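Local coordinates for protein putative acetyl transferase (Pyrococcus furiosus, PDB 1VKC) that probably transfers acyl groups, most likely acetyl from acetyl-CoA, as a member of the GNAT acetyltransferase family, at residues Y11-E17 with H61-L67; D27-Y32 with Y44-E49; L74-C80 with A92-E98. All coordinates share one frame; numbering follows the deposited sequence. Where two conformers were deposited one is given.

Contact 1: Y11-E17 with H61-L67; sequences YTIVDGE and HKFFVAL
Strand 11-15 runs antiparallel to strand 61-67, at 158° between their directions, with Thr12-Leu67 and Val14-Val65 as hydrogen-bonded pairs and Ile13-Ala66 as the non-hydrogen-bonded pair between them. The bond from Val65 N to Val14 O is 2.9 Å and nearly straight, and a further backbone bond, from Gly16 N to Phe63 O (2.9 Å), carries the pairing past the end of the strand, although its donor sits well above the carbonyl plane. On one side of the ribbon, Val14 meets Val65 and Leu67: its CG2 lies 3.7 Å from Val65 CG2 and equally far from Leu67 CD1. This branch stands between the backbone N and the carbonyl carbon (chi1 -60° for CG1), which turns it to the neighbouring strand. On the other side, the Ile13 and Phe64 side chains cross at about a right angle, with Ile13 CG2 4.0 Å from Phe64 CB. Polar groups follow at the end of strand 11-15. Lys62 bends at chi2 (71°) and its NZ forms a salt bridge with Asp15 OD2, modelled so short that its length is doubtful. Asp15 OD1 accepts from Glu17 N at 3.0 Å, an Asx turn that ends the strand. Glu17 OE1 lies in the His61 ring plane and, in one of two His61 conformers, accepts a bent 2.9 Å bond from NE2, with OE2 weakly in range; a water accepting from Phe63 N bridges to the Asp15 carboxylate. Strand 11-15 is the sheet's outermost within the chain; Tyr11 and Ala66 rest on helix 108-122, whereas Phe63 and Val65 face helix 20-31, and strand 73-83 continues the sheet beyond 61-67.

Contact 2: D27-Y32 with Y44-E49; sequences DREISY and YEERHE
Arg28 and His48 share the centre of this helix-helix contact: Arg28 CB lies 3.8 Å from the centroid of the His48 ring and 13° off its normal, a CH-pi contact over the face. The ring's NE2 donates to Asp27 OD2 at 2.7 Å, on the anti side of the carboxylate, while ND1 accepts a longer bond (3.3 Å) from Arg28 NH2. The same NH2 forms a salt bridge with Glu49 OE2 at 2.9 Å, near the guanidinium plane; the bend at chi3 (-54°) turns NH2 to both acceptors. The Arg28 side chain is a knob in a hole made by Tyr44, Glu45, His48 and Glu49. These helices, 20-31 and 41-57, are the pair that GNAT folds insert between the first two strands. Tyr44 OH donates to Arg28 O at 2.5 Å, in the carbonyl plane and on a lone pair; Tyr32 CD1 lies over one face of the Tyr44 ring, the planes 50° apart. Farther out, Ser31 OG and Ser31 N reach Asp27 O from opposite faces of its plane. Glu45 lays CG over one guanidinium face and forms a long ion pair; its OE1 is salt-bridged to Arg28 of the second subunit, whose Lys101 also bonds Tyr32 O.

Contact 3: L74-C80 with A92-E98; sequences LGHVWIC and AYIYDIE
Trp78 carries Tyr95 on one face, with Tyr95 CD1 3.6 Å from Trp78 CE2 in an edge-to-face pair whose planes are 51° apart; Phe63 stacks on the opposite face. Tyr95 CE1 also touches Cys80 CB at 3.6 Å, and Tyr93 CD1 lies over a face of the Tyr95 ring. Acids line the edge of the His76 ring: its NE2 donates to Glu98 OE2 at 3.0 Å, meeting that oxygen from above the carboxylate plane, and Asp96 OD2 lies beside CE1. Setting His76 CG between N and C (chi1 70°) swings the ring toward strand 92-98. The antiparallel register slips midway. Val77 pairs with Ile97 but Ile79 with Ile94, while Trp78 N bonds Asp96 O (2.9 Å) and Tyr95 N bonds Trp78 O (3.0 Å); this extra residue is consistent with the beta bulge known in the fourth strand of GNAT folds. On the reverse side Val77 CG2 meets Ile94 CG2 at 3.8 Å, and Ile79 CG1 meets Ile94 CD1. Helix 108-122 covers this aliphatic layer through Ile79, Ala92 and Ile97, helix 20-31 lies against His76 and Glu98, and strand 60-68 flanks 74-80.

Contacts 1 and 3 belong to one sheet and meet through neighbouring strands 60-68 and 73-83, with Ala66 O 2.7 Å from Leu74 N, a probable hydrogen bond, and a classic bulge where Leu74 and Gly75 face Ala66. Contact 3 is buried, its centre about 3 Å from the centre of the chain; contact 1 is at the sheet edge, partly buried, and ends in charged groups. The centre of contact 2 lies about 14 Å from the chain centre; nested in the loop closed by contact 1, it trades sheet bonding for helix-helix side-chain polarity and a subunit boundary. Ile30 packs on Glu98 of contact 3, and Asp27 comes close to Asp96 and Glu98, an approach of like charges.

Contact 1: Y11-E17 with H61-L67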
loop_
_atom_site.group_PDB
_atom_site.type_symbol
_atom_site.label_atom_id
_atom_site.label_comp_id
_atom_site.label_asym_id
_atom_site.label_seq_id
_atom_site.Cartn_x
_atom_site.Cartn_y
_atom_site.Cartn_z
ATOM N N TYR A 11 -16.773 8.799 16.361
ATOM C CA TYR A 11 -16.148 9.603 15.303
ATOM C C TYR A 11 -16.953 10.849 14.929
ATOM O O TYR A 11 -18.163 10.906 15.136
ATOM C CB TYR A 11 -15.903 8.748 14.048
ATOM C CG TYR A 11 -17.133 8.520 13.211
ATOM C CD1 TYR A 11 -17.494 9.422 12.205
ATOM C CD2 TYR A 11 -17.940 7.406 13.415
ATOM C CE1 TYR A 11 -18.632 9.219 11.436
ATOM C CE2 TYR A 11 -19.080 7.196 12.654
ATOM C CZ TYR A 11 -19.417 8.105 11.663
ATOM O OH TYR A 11 -20.543 7.901 10.905
ATOM N N THR A 12 -16.254 11.831 14.363
ATOM C CA THR A 12 -16.857 13.079 13.888
ATOM C C THR A 12 -16.505 13.293 12.426
ATOM O O THR A 12 -15.487 12.789 11.955
ATOM C CB THR A 12 -16.352 14.284 14.712
ATOM O OG1 THR A 12 -16.935 15.496 14.210
ATOM C CG2 THR A 12 -14.845 14.512 14.536
ATOM N N ILE A 13 -17.351 14.042 11.722
ATOM C CA ILE A 13 -17.105 14.427 10.329
ATOM C C ILE A 13 -16.953 15.932 10.283
ATOM O O ILE A 13 -17.856 16.666 10.694
ATOM C CB ILE A 13 -18.254 13.979 9.392
ATOM C CG1 ILE A 13 -18.351 12.459 9.363
ATOM C CG2 ILE A 13 -18.022 14.528 7.953
ATOM C CD1 ILE A 13 -19.584 11.933 8.661
ATOM N N VAL A 14 -15.810 16.376 9.773
ATOM C CA VAL A 14 -15.437 17.786 9.733
ATOM C C VAL A 14 -14.814 18.071 8.385
ATOM O O VAL A 14 -14.460 17.135 7.647
ATOM C CB VAL A 14 -14.392 18.112 10.859
ATOM C CG1 VAL A 14 -14.960 17.812 12.248
ATOM C CG2 VAL A 14 -13.103 17.324 10.672
ATOM N N ASP A 15 -14.632 19.349 8.065
ATOM C CA ASP A 15 -13.896 19.726 6.860
ATOM C C ASP A 15 -12.475 19.166 6.920
ATOM O O ASP A 15 -11.848 19.121 7.991
ATOM C CB ASP A 15 -13.865 21.234 6.684
ATOM C CG ASP A 15 -13.131 21.646 5.457
ATOM O OD1 ASP A 15 -11.936 21.935 5.571
ATOM O OD2 ASP A 15 -13.651 21.693 4.325
ATOM N N GLY A 16 -11.971 18.736 5.770
ATOM C CA GLY A 16 -10.741 17.991 5.709
ATOM C C GLY A 16 -9.604 18.708 5.030
ATOM O O GLY A 16 -8.612 18.081 4.688
ATOM N N GLU A 17 -9.715 20.027 4.864
ATOM C CA GLU A 17 -8.650 20.798 4.208
ATOM C C GLU A 17 -7.312 20.561 4.884
ATOM O O GLU A 17 -6.311 20.386 4.209
ATOM C CB GLU A 17 -8.949 22.306 4.199
ATOM C CG GLU A 17 -9.735 22.811 3.003
ATOM C CD GLU A 17 -9.060 22.534 1.657
ATOM O OE1 GLU A 17 -9.302 21.455 1.088
ATOM O OE2 GLU A 17 -8.312 23.405 1.148
ATOM N N HIS A 61 -12.874 22.386 -4.955
ATOM C CA HIS A 61 -12.773 21.099 -4.245
ATOM C C HIS A 61 -13.230 21.206 -2.788
ATOM O O HIS A 61 -13.075 22.252 -2.147
ATOM C CB HIS A 61 -11.335 20.558 -4.315
ATOM C CG HIS A 61 -10.367 21.274 -3.416
ATOM N ND1 HIS A 61 -9.449 22.192 -3.883
ATOM C CD2 HIS A 61 -10.173 21.202 -2.075
ATOM C CE1 HIS A 61 -8.734 22.655 -2.871
ATOM N NE2 HIS A 61 -9.158 22.075 -1.762
ATOM N N LYS A 62 -13.792 20.121 -2.269
ATOM C CA LYS A 62 -14.186 20.025 -0.869
ATOM C C LYS A 62 -13.853 18.642 -0.354
ATOM O O LYS A 62 -14.131 17.648 -1.007
ATOM C CB LYS A 62 -15.691 20.265 -0.719
ATOM C CG LYS A 62 -16.240 20.127 0.676
ATOM C CD LYS A 62 -15.810 21.269 1.570
ATOM C CE LYS A 62 -16.428 21.148 2.941
ATOM N NZ LYS A 62 -16.021 22.285 3.824
ATOM N N PHE A 63 -13.243 18.591 0.812
ATOM C CA PHE A 63 -12.969 17.348 1.488
ATOM C C PHE A 63 -13.717 17.318 2.788
ATOM O O PHE A 63 -13.753 18.319 3.511
ATOM C CB PHE A 63 -11.486 17.242 1.800
ATOM C CG PHE A 63 -10.612 17.070 0.607
ATOM C CD1 PHE A 63 -10.298 15.804 0.137
ATOM C CD2 PHE A 63 -10.022 18.169 0.004
ATOM C CE1 PHE A 63 -9.463 15.638 -0.944
ATOM C CE2 PHE A 63 -9.183 18.010 -1.078
ATOM C CZ PHE A 63 -8.895 16.734 -1.553
ATOM N N PHE A 64 -14.322 16.170 3.102
ATOM C CA PHE A 64 -14.757 15.869 4.478
ATOM C C PHE A 64 -13.954 14.685 4.994
ATOM O O PHE A 64 -13.671 13.754 4.241
ATOM C CB PHE A 64 -16.234 15.531 4.550
ATOM C CG PHE A 64 -17.136 16.693 4.285
ATOM C CD1 PHE A 64 -17.386 17.640 5.283
ATOM C CD2 PHE A 64 -17.743 16.849 3.048
ATOM C CE1 PHE A 64 -18.251 18.730 5.047
ATOM C CE2 PHE A 64 -18.594 17.936 2.803
ATOM C CZ PHE A 64 -18.849 18.871 3.823
ATOM N N VAL A 65 -13.615 14.706 6.278
ATOM C CA VAL A 65 -12.953 13.573 6.895
ATOM C C VAL A 65 -13.726 13.061 8.097
ATOM O O VAL A 65 -14.420 13.829 8.778
ATOM C CB VAL A 65 -11.484 13.908 7.300
ATOM C CG1 VAL A 65 -10.644 14.184 6.060
ATOM C CG2 VAL A 65 -11.421 15.087 8.269
ATOM N N ALA A 66 -13.605 11.758 8.343
ATOM C CA ALA A 66 -14.117 11.119 9.544
ATOM C C ALA A 66 -12.919 10.942 10.469
ATOM O O ALA A 66 -11.905 10.365 10.065
ATOM C CB ALA A 66 -14.725 9.774 9.217
ATOM N N LEU A 67 -13.028 11.459 11.691
ATOM C CA LEU A 67 -11.908 11.449 12.652
ATOM C C LEU A 67 -12.337 10.734 13.913
ATOM O O LEU A 67 -13.404 11.019 14.433
ATOM C CB LEU A 67 -11.503 12.877 13.005
ATOM C CG LEU A 67 -10.992 13.777 11.881
ATOM C CD1 LEU A 67 -10.644 15.141 12.433
ATOM C CD2 LEU A 67 -9.794 13.161 11.172
HETATM O O HOH W 1 -12.319 21.001 2.149
#

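Contact 2: D27-Y32 with Y44-E49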
loop_
_atom_site.group_PDB
_atom_site.type_symbol
_atom_site.label_atom_id
_atom_site.label_comp_id
_atom_site.label_asym_id
_atom_site.label_seq_id
_atom_site.Cartn_x
_atom_site.Cartn_y
_atom_site.Cartn_z
ATOM N N ASP A 27 -4.977 7.379 0.036
ATOM C CA ASP A 27 -5.415 7.082 -1.315
ATOM C C ASP A 27 -4.306 6.424 -2.152
ATOM O O ASP A 27 -4.579 5.540 -2.933
ATOM C CB ASP A 27 -5.894 8.337 -2.001
ATOM C CG ASP A 27 -6.313 8.084 -3.431
ATOM O OD1 ASP A 27 -7.300 7.342 -3.663
ATOM O OD2 ASP A 27 -5.687 8.574 -4.381
ATOM N N ARG A 28 -3.076 6.877 -1.989
ATOM C CA ARG A 28 -1.930 6.241 -2.653
ATOM C C ARG A 28 -1.822 4.770 -2.258
ATOM O O ARG A 28 -1.639 3.902 -3.104
ATOM C CB ARG A 28 -0.645 6.960 -2.282
ATOM C CG ARG A 28 0.623 6.280 -2.788
ATOM C CD ARG A 28 1.819 7.175 -2.744
ATOM N NE ARG A 28 1.526 8.417 -3.459
ATOM C CZ ARG A 28 2.163 9.569 -3.292
ATOM N NH1 ARG A 28 3.185 9.680 -2.428
ATOM N NH2 ARG A 28 1.770 10.632 -3.992
ATOM N N GLU A 29 -1.943 4.502 -0.966
ATOM C CA GLU A 29 -1.853 3.134 -0.444
ATOM C C GLU A 29 -3.011 2.273 -0.948
ATOM O O GLU A 29 -2.798 1.166 -1.467
ATOM C CB GLU A 29 -1.804 3.158 1.105
ATOM C CG GLU A 29 -1.691 1.777 1.780
ATOM C CD GLU A 29 -0.331 1.104 1.585
ATOM O OE1 GLU A 29 -0.293 -0.134 1.411
ATOM O OE2 GLU A 29 0.694 1.799 1.624
ATOM N N ILE A 30 -4.228 2.776 -0.798
ATOM C CA ILE A 30 -5.418 2.049 -1.212
ATOM C C ILE A 30 -5.433 1.776 -2.737
ATOM O O ILE A 30 -5.611 0.622 -3.171
ATOM C CB ILE A 30 -6.698 2.811 -0.781
ATOM C CG1 ILE A 30 -6.869 2.732 0.747
ATOM C CG2 ILE A 30 -7.953 2.228 -1.461
ATOM C CD1 ILE A 30 -8.036 3.515 1.278
ATOM N N SER A 31 -5.223 2.832 -3.529
ATOM C CA SER A 31 -5.390 2.761 -4.996
ATOM C C SER A 31 -4.450 1.771 -5.655
ATOM O O SER A 31 -4.752 1.234 -6.727
ATOM C CB SER A 31 -5.193 4.132 -5.626
ATOM O OG SER A 31 -6.211 5.006 -5.229
ATOM N N TYR A 32 -3.308 1.526 -5.028
ATOM C CA TYR A 32 -2.283 0.695 -5.651
ATOM C C TYR A 32 -2.748 -0.748 -5.901
ATOM O O TYR A 32 -2.263 -1.400 -6.824
ATOM C CB TYR A 32 -0.991 0.710 -4.835
ATOM C CG TYR A 32 0.058 -0.164 -5.432
ATOM C CD1 TYR A 32 0.605 0.135 -6.665
ATOM C CD2 TYR A 32 0.468 -1.332 -4.785
ATOM C CE1 TYR A 32 1.564 -0.680 -7.238
ATOM C CE2 TYR A 32 1.423 -2.158 -5.348
ATOM C CZ TYR A 32 1.966 -1.827 -6.573
ATOM O OH TYR A 32 2.905 -2.638 -7.138
ATOM N N TYR A 44 4.511 4.244 -9.947
ATOM C CA TYR A 44 3.149 4.447 -9.449
ATOM C C TYR A 44 3.085 5.685 -8.546
ATOM O O TYR A 44 2.279 6.578 -8.750
ATOM C CB TYR A 44 2.636 3.206 -8.707
ATOM C CG TYR A 44 1.428 3.501 -7.853
ATOM C CD1 TYR A 44 1.524 3.573 -6.458
ATOM C CD2 TYR A 44 0.190 3.781 -8.442
ATOM C CE1 TYR A 44 0.406 3.867 -5.673
ATOM C CE2 TYR A 44 -0.916 4.068 -7.675
ATOM C CZ TYR A 44 -0.809 4.116 -6.295
ATOM O OH TYR A 44 -1.919 4.407 -5.567
ATOM N N GLU A 45 3.963 5.733 -7.550
ATOM C CA GLU A 45 4.026 6.856 -6.618
ATOM C C GLU A 45 4.119 8.229 -7.308
ATOM O O GLU A 45 3.410 9.170 -6.926
ATOM C CB GLU A 45 5.228 6.658 -5.703
ATOM C CG GLU A 45 5.111 7.263 -4.334
ATOM C CD GLU A 45 5.623 6.319 -3.255
ATOM O OE1 GLU A 45 4.945 6.197 -2.220
ATOM O OE2 GLU A 45 6.694 5.679 -3.461
ATOM N N GLU A 46 4.991 8.347 -8.306
ATOM C CA GLU A 46 5.213 9.641 -9.000
ATOM C C GLU A 46 3.980 10.063 -9.801
ATOM O O GLU A 46 3.598 11.237 -9.792
ATOM C CB GLU A 46 6.427 9.556 -9.939
ATOM C CG GLU A 46 7.761 9.460 -9.200
ATOM C CD GLU A 46 8.948 9.186 -10.115
ATOM O OE1 GLU A 46 8.787 9.229 -11.366
ATOM O OE2 GLU A 46 10.051 8.919 -9.575
ATOM N N ARG A 47 3.382 9.095 -10.490
ATOM C CA ARG A 47 2.151 9.315 -11.284
ATOM C C ARG A 47 0.943 9.606 -10.396
ATOM O O ARG A 47 0.110 10.471 -10.721
ATOM C CB ARG A 47 1.866 8.094 -12.128
ATOM C CG ARG A 47 2.882 7.868 -13.239
ATOM C CD ARG A 47 2.649 6.602 -14.009
ATOM N NE ARG A 47 3.789 6.293 -14.860
ATOM C CZ ARG A 47 3.964 5.175 -15.554
ATOM N NH1 ARG A 47 5.075 5.023 -16.266
ATOM N NH2 ARG A 47 3.060 4.205 -15.545
ATOM N N HIS A 48 0.827 8.873 -9.292
ATOM C CA HIS A 48 -0.198 9.183 -8.294
ATOM C C HIS A 48 -0.067 10.619 -7.772
ATOM O O HIS A 48 -1.071 11.316 -7.632
ATOM C CB HIS A 48 -0.218 8.184 -7.109
ATOM C CG HIS A 48 -1.266 8.523 -6.077
ATOM N ND1 HIS A 48 -1.098 9.524 -5.142
ATOM C CD2 HIS A 48 -2.519 8.047 -5.890
ATOM C CE1 HIS A 48 -2.189 9.625 -4.402
ATOM N NE2 HIS A 48 -3.067 8.742 -4.838
ATOM N N GLU A 49 1.158 11.071 -7.487
ATOM C CA GLU A 49 1.359 12.438 -7.015
ATOM C C GLU A 49 0.971 13.446 -8.111
ATOM O O GLU A 49 0.241 14.391 -7.847
ATOM C CB GLU A 49 2.817 12.668 -6.585
ATOM C CG GLU A 49 3.113 14.062 -6.042
ATOM C CD GLU A 49 2.360 14.377 -4.763
ATOM O OE1 GLU A 49 1.819 15.497 -4.648
ATOM O OE2 GLU A 49 2.317 13.514 -3.863
#

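Contact 3: L74-C80 with A92-E98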
loop_
_atom_site.group_PDB
_atom_site.type_symbol
_atom_site.label_atom_id
_atom_site.label_comp_id
_atom_site.label_asym_id
_atom_site.label_seq_id
_atom_site.Cartn_x
_atom_site.Cartn_y
_atom_site.Cartn_z
ATOM N N LEU A 74 -10.171 8.249 9.812
ATOM C CA LEU A 74 -10.940 7.028 9.538
ATOM C C LEU A 74 -11.381 6.912 8.082
ATOM O O LEU A 74 -11.612 5.812 7.597
ATOM C CB LEU A 74 -12.174 6.958 10.431
ATOM C CG LEU A 74 -11.918 7.016 11.937
ATOM C CD1 LEU A 74 -13.249 6.920 12.658
ATOM C CD2 LEU A 74 -10.974 5.912 12.366
ATOM N N GLY A 75 -11.514 8.040 7.393
ATOM C CA GLY A 75 -11.965 8.020 6.013
ATOM C C GLY A 75 -12.222 9.407 5.498
ATOM O O GLY A 75 -12.204 10.363 6.261
ATOM N N HIS A 76 -12.482 9.524 4.205
ATOM C CA HIS A 76 -12.725 10.839 3.619
ATOM C C HIS A 76 -13.610 10.732 2.397
ATOM O O HIS A 76 -13.782 9.638 1.824
ATOM C CB HIS A 76 -11.385 11.493 3.237
ATOM C CG HIS A 76 -10.719 10.831 2.073
ATOM N ND1 HIS A 76 -10.924 11.235 0.772
ATOM C CD2 HIS A 76 -9.894 9.762 2.008
ATOM C CE1 HIS A 76 -10.243 10.451 -0.040
ATOM N NE2 HIS A 76 -9.625 9.538 0.682
ATOM N N VAL A 77 -14.160 11.877 2.001
ATOM C CA VAL A 77 -14.777 12.032 0.705
ATOM C C VAL A 77 -14.194 13.272 0.027
ATOM O O VAL A 77 -13.928 14.281 0.689
ATOM C CB VAL A 77 -16.317 12.065 0.786
ATOM C CG1 VAL A 77 -16.828 13.118 1.760
ATOM C CG2 VAL A 77 -16.906 12.272 -0.587
ATOM N N TRP A 78 -13.924 13.153 -1.278
ATOM C CA TRP A 78 -13.371 14.254 -2.081
ATOM C C TRP A 78 -14.427 14.654 -3.098
ATOM O O TRP A 78 -14.801 13.856 -3.927
ATOM C CB TRP A 78 -12.048 13.788 -2.739
ATOM C CG TRP A 78 -11.333 14.788 -3.635
ATOM C CD1 TRP A 78 -11.660 16.098 -3.857
ATOM C CD2 TRP A 78 -10.143 14.542 -4.399
ATOM N NE1 TRP A 78 -10.772 16.663 -4.739
ATOM C CE2 TRP A 78 -9.822 15.739 -5.079
ATOM C CE3 TRP A 78 -9.314 13.426 -4.577
ATOM C CZ2 TRP A 78 -8.705 15.854 -5.932
ATOM C CZ3 TRP A 78 -8.199 13.533 -5.427
ATOM C CH2 TRP A 78 -7.911 14.739 -6.095
ATOM N N ILE A 79 -14.897 15.902 -3.002
ATOM C CA ILE A 79 -15.936 16.451 -3.870
ATOM C C ILE A 79 -15.372 17.553 -4.754
ATOM O O ILE A 79 -14.595 18.402 -4.281
ATOM C CB ILE A 79 -17.067 17.084 -3.040
ATOM C CG1 ILE A 79 -17.495 16.181 -1.898
ATOM C CG2 ILE A 79 -18.270 17.438 -3.943
ATOM C CD1 ILE A 79 -18.133 16.932 -0.789
ATOM N N CYS A 80 -15.798 17.549 -6.016
ATOM C CA CYS A 80 -15.495 18.602 -6.986
ATOM C C CYS A 80 -16.781 19.154 -7.596
ATOM O O CYS A 80 -17.545 18.401 -8.218
ATOM C CB CYS A 80 -14.643 18.035 -8.128
ATOM S SG CYS A 80 -14.059 19.247 -9.324
ATOM N N ALA A 92 -21.878 17.905 -8.444
ATOM C CA ALA A 92 -20.779 17.588 -7.564
ATOM C C ALA A 92 -20.255 16.250 -8.037
ATOM O O ALA A 92 -20.998 15.280 -8.053
ATOM C CB ALA A 92 -21.235 17.483 -6.173
ATOM N N TYR A 93 -18.988 16.205 -8.423
ATOM C CA TYR A 93 -18.345 14.957 -8.789
ATOM C C TYR A 93 -17.537 14.447 -7.571
ATOM O O TYR A 93 -16.761 15.194 -6.970
ATOM C CB TYR A 93 -17.443 15.159 -9.988
ATOM C CG TYR A 93 -16.926 13.858 -10.565
ATOM C CD1 TYR A 93 -15.664 13.373 -10.228
ATOM C CD2 TYR A 93 -17.706 13.104 -11.435
ATOM C CE1 TYR A 93 -15.190 12.180 -10.766
ATOM C CE2 TYR A 93 -17.243 11.896 -11.962
ATOM C CZ TYR A 93 -15.993 11.446 -11.620
ATOM O OH TYR A 93 -15.534 10.258 -12.159
ATOM N N ILE A 94 -17.750 13.196 -7.215
ATOM C CA ILE A 94 -17.035 12.574 -6.106
ATOM C C ILE A 94 -15.867 11.803 -6.688
ATOM O O ILE A 94 -16.051 10.755 -7.350
ATOM C CB ILE A 94 -17.942 11.606 -5.321
ATOM C CG1 ILE A 94 -19.250 12.272 -4.879
ATOM C CG2 ILE A 94 -17.173 10.977 -4.129
ATOM C CD1 ILE A 94 -19.117 13.357 -3.934
ATOM N N TYR A 95 -14.676 12.318 -6.464
ATOM C CA TYR A 95 -13.464 11.664 -6.925
ATOM C C TYR A 95 -13.217 10.415 -6.138
ATOM O O TYR A 95 -12.793 9.401 -6.684
ATOM C CB TYR A 95 -12.261 12.588 -6.783
ATOM C CG TYR A 95 -12.113 13.552 -7.929
ATOM C CD1 TYR A 95 -12.087 14.921 -7.720
ATOM C CD2 TYR A 95 -12.004 13.082 -9.234
ATOM C CE1 TYR A 95 -11.946 15.806 -8.796
ATOM C CE2 TYR A 95 -11.866 13.951 -10.303
ATOM C CZ TYR A 95 -11.842 15.308 -10.076
ATOM O OH TYR A 95 -11.703 16.156 -11.148
ATOM N N ASP A 96 -13.496 10.489 -4.847
ATOM C CA ASP A 96 -13.109 9.453 -3.950
ATOM C C ASP A 96 -13.968 9.413 -2.698
ATOM O O ASP A 96 -14.369 10.438 -2.191
ATOM C CB ASP A 96 -11.657 9.728 -3.541
ATOM C CG ASP A 96 -10.990 8.552 -2.987
ATOM O OD1 ASP A 96 -11.551 7.433 -3.088
ATOM O OD2 ASP A 96 -9.882 8.638 -2.439
ATOM N N ILE A 97 -14.234 8.202 -2.219
ATOM C CA ILE A 97 -14.718 7.977 -0.870
ATOM C C ILE A 97 -14.027 6.700 -0.363
ATOM O O ILE A 97 -14.094 5.655 -1.003
ATOM C CB ILE A 97 -16.251 7.913 -0.839
ATOM C CG1 ILE A 97 -16.764 7.667 0.577
ATOM C CG2 ILE A 97 -16.785 6.855 -1.787
ATOM C CD1 ILE A 97 -18.115 8.292 0.808
ATOM N N GLU A 98 -13.311 6.828 0.749
ATOM C CA GLU A 98 -12.438 5.778 1.262
ATOM C C GLU A 98 -12.593 5.715 2.779
ATOM O O GLU A 98 -12.671 6.747 3.446
ATOM C CB GLU A 98 -10.964 6.051 0.850
ATOM C CG GLU A 98 -10.674 5.721 -0.616
ATOM C CD GLU A 98 -9.352 6.282 -1.181
ATOM O OE1 GLU A 98 -9.042 5.977 -2.363
ATOM O OE2 GLU A 98 -8.611 7.012 -0.486
#